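Local coordinates for putative transcriptional regulator protein (PDB 3ER6), which is of unknown function but probably acts as an AraC-type DNA-binding transcription regulator, this chain being its DJ-1/PfpI-like domain, at residues A[10-15]-A[73-78]. The protein carries 1 engineered substitution. Residues are numbered along the deposited sequence; the frame is centred on the assembly and turned at random.
Sequences RVVALA and DFTNIL
Arg-10 reaches along the incoming loop 73-76 with CG anti to its backbone N (chi1 176°), and a bend at chi3 brings NH1 to Phe-74 O at 3.0 Å. The carbonyl oxygen lies in the guanidinium plane, whereas NH1 stands above the carbonyl plane rather than on a lone pair. Arg-10 NH1 also meets the edge of the Phe-74 ring near CD2, beside the ring rather than over its face; guanidinium and ring planes are 69° apart. A water bound by Asp-73 N is held weakly by NH1 as well. Nearer the backbone, Asn-76 turns its amide back so that OD1 accepts Arg-10 N at 2.8 Å, a position a main-chain carbonyl would take in a regular strand. Thr-75 OG1 sits 2.9 Å from Arg-10 O and 2.8 Å from Ile-77 O, and its one proton could serve either. Its CB packs on Val-12 CG2.

Parallel pairing then takes over: Ile-77 N donates to Arg-10 O and Val-12 N to Ile-77 O. Val-11 and Ile-77 lie side by side, Val-11 CG2 to Ile-77 CD1 3.8 Å, on the face covered by helices 22-37 and 173-184; Val-12 and Leu-78 pack beneath helix 95-106 on the other. Main-chain hydrogen bonds thus join these central parallel strands of the DJ-1/PfpI-like alpha/beta domain, with apolar side chains packed on both faces, while the Asn-76 amide and Arg-10 guanidinium hold the loop to strand 9-14 before strand 77-80 begins.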
loop_
_atom_site.group_PDB
_atom_site.type_symbol
_atom_site.label_atom_id
_atom_site.label_comp_id
_atom_site.label_asym_id
_atom_site.label_seq_id
_atom_site.Cartn_x
_atom_site.Cartn_y
_atom_site.Cartn_z
ATOM N N ARG A 10 -0.976 -19.977 -6.315
ATOM C CA ARG A 10 -2.115 -19.277 -5.756
ATOM C C ARG A 10 -1.724 -18.471 -4.530
ATOM O O ARG A 10 -1.077 -19.002 -3.620
ATOM C CB ARG A 10 -3.184 -20.276 -5.333
ATOM C CG ARG A 10 -4.369 -19.576 -4.646
ATOM C CD ARG A 10 -5.431 -20.631 -4.244
ATOM N NE ARG A 10 -6.119 -21.137 -5.447
ATOM C CZ ARG A 10 -6.719 -22.336 -5.537
ATOM N NH1 ARG A 10 -6.722 -23.159 -4.485
ATOM N NH2 ARG A 10 -7.333 -22.708 -6.684
ATOM N N VAL A 11 -2.134 -17.202 -4.505
ATOM C CA VAL A 11 -1.994 -16.408 -3.284
ATOM C C VAL A 11 -3.386 -16.056 -2.781
ATOM O O VAL A 11 -4.220 -15.585 -3.572
ATOM C CB VAL A 11 -1.210 -15.087 -3.540
ATOM C CG1 VAL A 11 -1.094 -14.272 -2.199
ATOM C CG2 VAL A 11 0.218 -15.406 -4.164
ATOM N N VAL A 12 -3.670 -16.355 -1.522
ATOM C CA VAL A 12 -4.928 -15.860 -0.913
ATOM C C VAL A 12 -4.502 -14.777 0.111
ATOM O O VAL A 12 -3.541 -14.974 0.902
ATOM C CB VAL A 12 -5.743 -17.008 -0.237
ATOM C CG1 VAL A 12 -7.005 -16.439 0.444
ATOM C CG2 VAL A 12 -6.116 -18.115 -1.313
ATOM N N ALA A 13 -5.133 -13.612 0.032
ATOM C CA ALA A 13 -4.791 -12.505 0.932
ATOM C C ALA A 13 -6.003 -12.138 1.780
ATOM O O ALA A 13 -6.993 -11.579 1.292
ATOM C CB ALA A 13 -4.330 -11.278 0.093
ATOM N N LEU A 14 -5.945 -12.473 3.060
ATOM C CA LEU A 14 -6.978 -12.131 3.996
ATOM C C LEU A 14 -6.759 -10.715 4.522
ATOM O O LEU A 14 -5.708 -10.423 5.139
ATOM C CB LEU A 14 -6.928 -13.112 5.170
ATOM C CG LEU A 14 -7.871 -12.834 6.333
ATOM C CD1 LEU A 14 -9.378 -13.048 5.883
ATOM C CD2 LEU A 14 -7.464 -13.738 7.467
ATOM N N ALA A 15 -7.769 -9.855 4.297
ATOM C CA ALA A 15 -7.737 -8.440 4.729
ATOM C C ALA A 15 -8.753 -8.303 5.839
ATOM O O ALA A 15 -9.964 -8.254 5.601
ATOM C CB ALA A 15 -8.077 -7.495 3.491
ATOM N N ASP A 73 -9.272 -24.628 -0.068
ATOM C CA ASP A 73 -8.724 -25.712 0.765
ATOM C C ASP A 73 -7.237 -25.751 0.725
ATOM O O ASP A 73 -6.615 -26.295 1.639
ATOM C CB ASP A 73 -9.173 -27.080 0.251
ATOM C CG ASP A 73 -10.574 -27.392 0.619
ATOM O OD1 ASP A 73 -11.085 -26.783 1.618
ATOM O OD2 ASP A 73 -11.158 -28.257 -0.099
ATOM N N PHE A 74 -6.674 -25.201 -0.354
ATOM C CA PHE A 74 -5.221 -25.192 -0.615
ATOM C C PHE A 74 -4.790 -23.795 -1.065
ATOM O O PHE A 74 -5.557 -23.106 -1.707
ATOM C CB PHE A 74 -4.879 -26.222 -1.734
ATOM C CG PHE A 74 -3.585 -25.925 -2.494
ATOM C CD1 PHE A 74 -2.382 -26.535 -2.131
ATOM C CD2 PHE A 74 -3.579 -25.022 -3.561
ATOM C CE1 PHE A 74 -1.188 -26.246 -2.800
ATOM C CE2 PHE A 74 -2.417 -24.743 -4.248
ATOM C CZ PHE A 74 -1.206 -25.363 -3.873
ATOM N N THR A 75 -3.572 -23.389 -0.733
ATOM C CA THR A 75 -2.945 -22.212 -1.383
ATOM C C THR A 75 -1.432 -22.323 -1.164
ATOM O O THR A 75 -0.997 -22.901 -0.180
ATOM C CB THR A 75 -3.466 -20.846 -0.775
ATOM O OG1 THR A 75 -2.968 -19.728 -1.539
ATOM C CG2 THR A 75 -3.057 -20.674 0.749
ATOM N N ASN A 76 -0.639 -21.755 -2.062
ATOM C CA ASN A 76 0.806 -21.775 -1.924
ATOM C C ASN A 76 1.190 -20.771 -0.856
ATOM O O ASN A 76 2.054 -21.052 -0.013
ATOM C CB ASN A 76 1.481 -21.425 -3.252
ATOM C CG ASN A 76 1.134 -22.417 -4.355
ATOM O OD1 ASN A 76 0.239 -22.183 -5.174
ATOM N ND2 ASN A 76 1.852 -23.536 -4.374
ATOM N N ILE A 77 0.583 -19.571 -0.957
ATOM C CA ILE A 77 0.850 -18.476 0.007
ATOM C C ILE A 77 -0.473 -17.965 0.591
ATOM O O ILE A 77 -1.458 -17.815 -0.144
ATOM C CB ILE A 77 1.543 -17.290 -0.661
ATOM C CG1 ILE A 77 2.887 -17.728 -1.298
ATOM C CG2 ILE A 77 1.766 -16.173 0.349
ATOM C CD1 ILE A 77 3.330 -16.709 -2.450
ATOM N N LEU A 78 -0.483 -17.731 1.915
ATOM C CA LEU A 78 -1.579 -17.008 2.559
ATOM C C LEU A 78 -0.988 -15.731 3.140
ATOM O O LEU A 78 -0.030 -15.813 3.904
ATOM C CB LEU A 78 -2.278 -17.850 3.653
ATOM C CG LEU A 78 -3.288 -17.097 4.567
ATOM C CD1 LEU A 78 -4.616 -16.720 3.847
ATOM C CD2 LEU A 78 -3.633 -17.843 5.893
HETATM O O HOH W 1 -8.817 -24.987 -2.888
#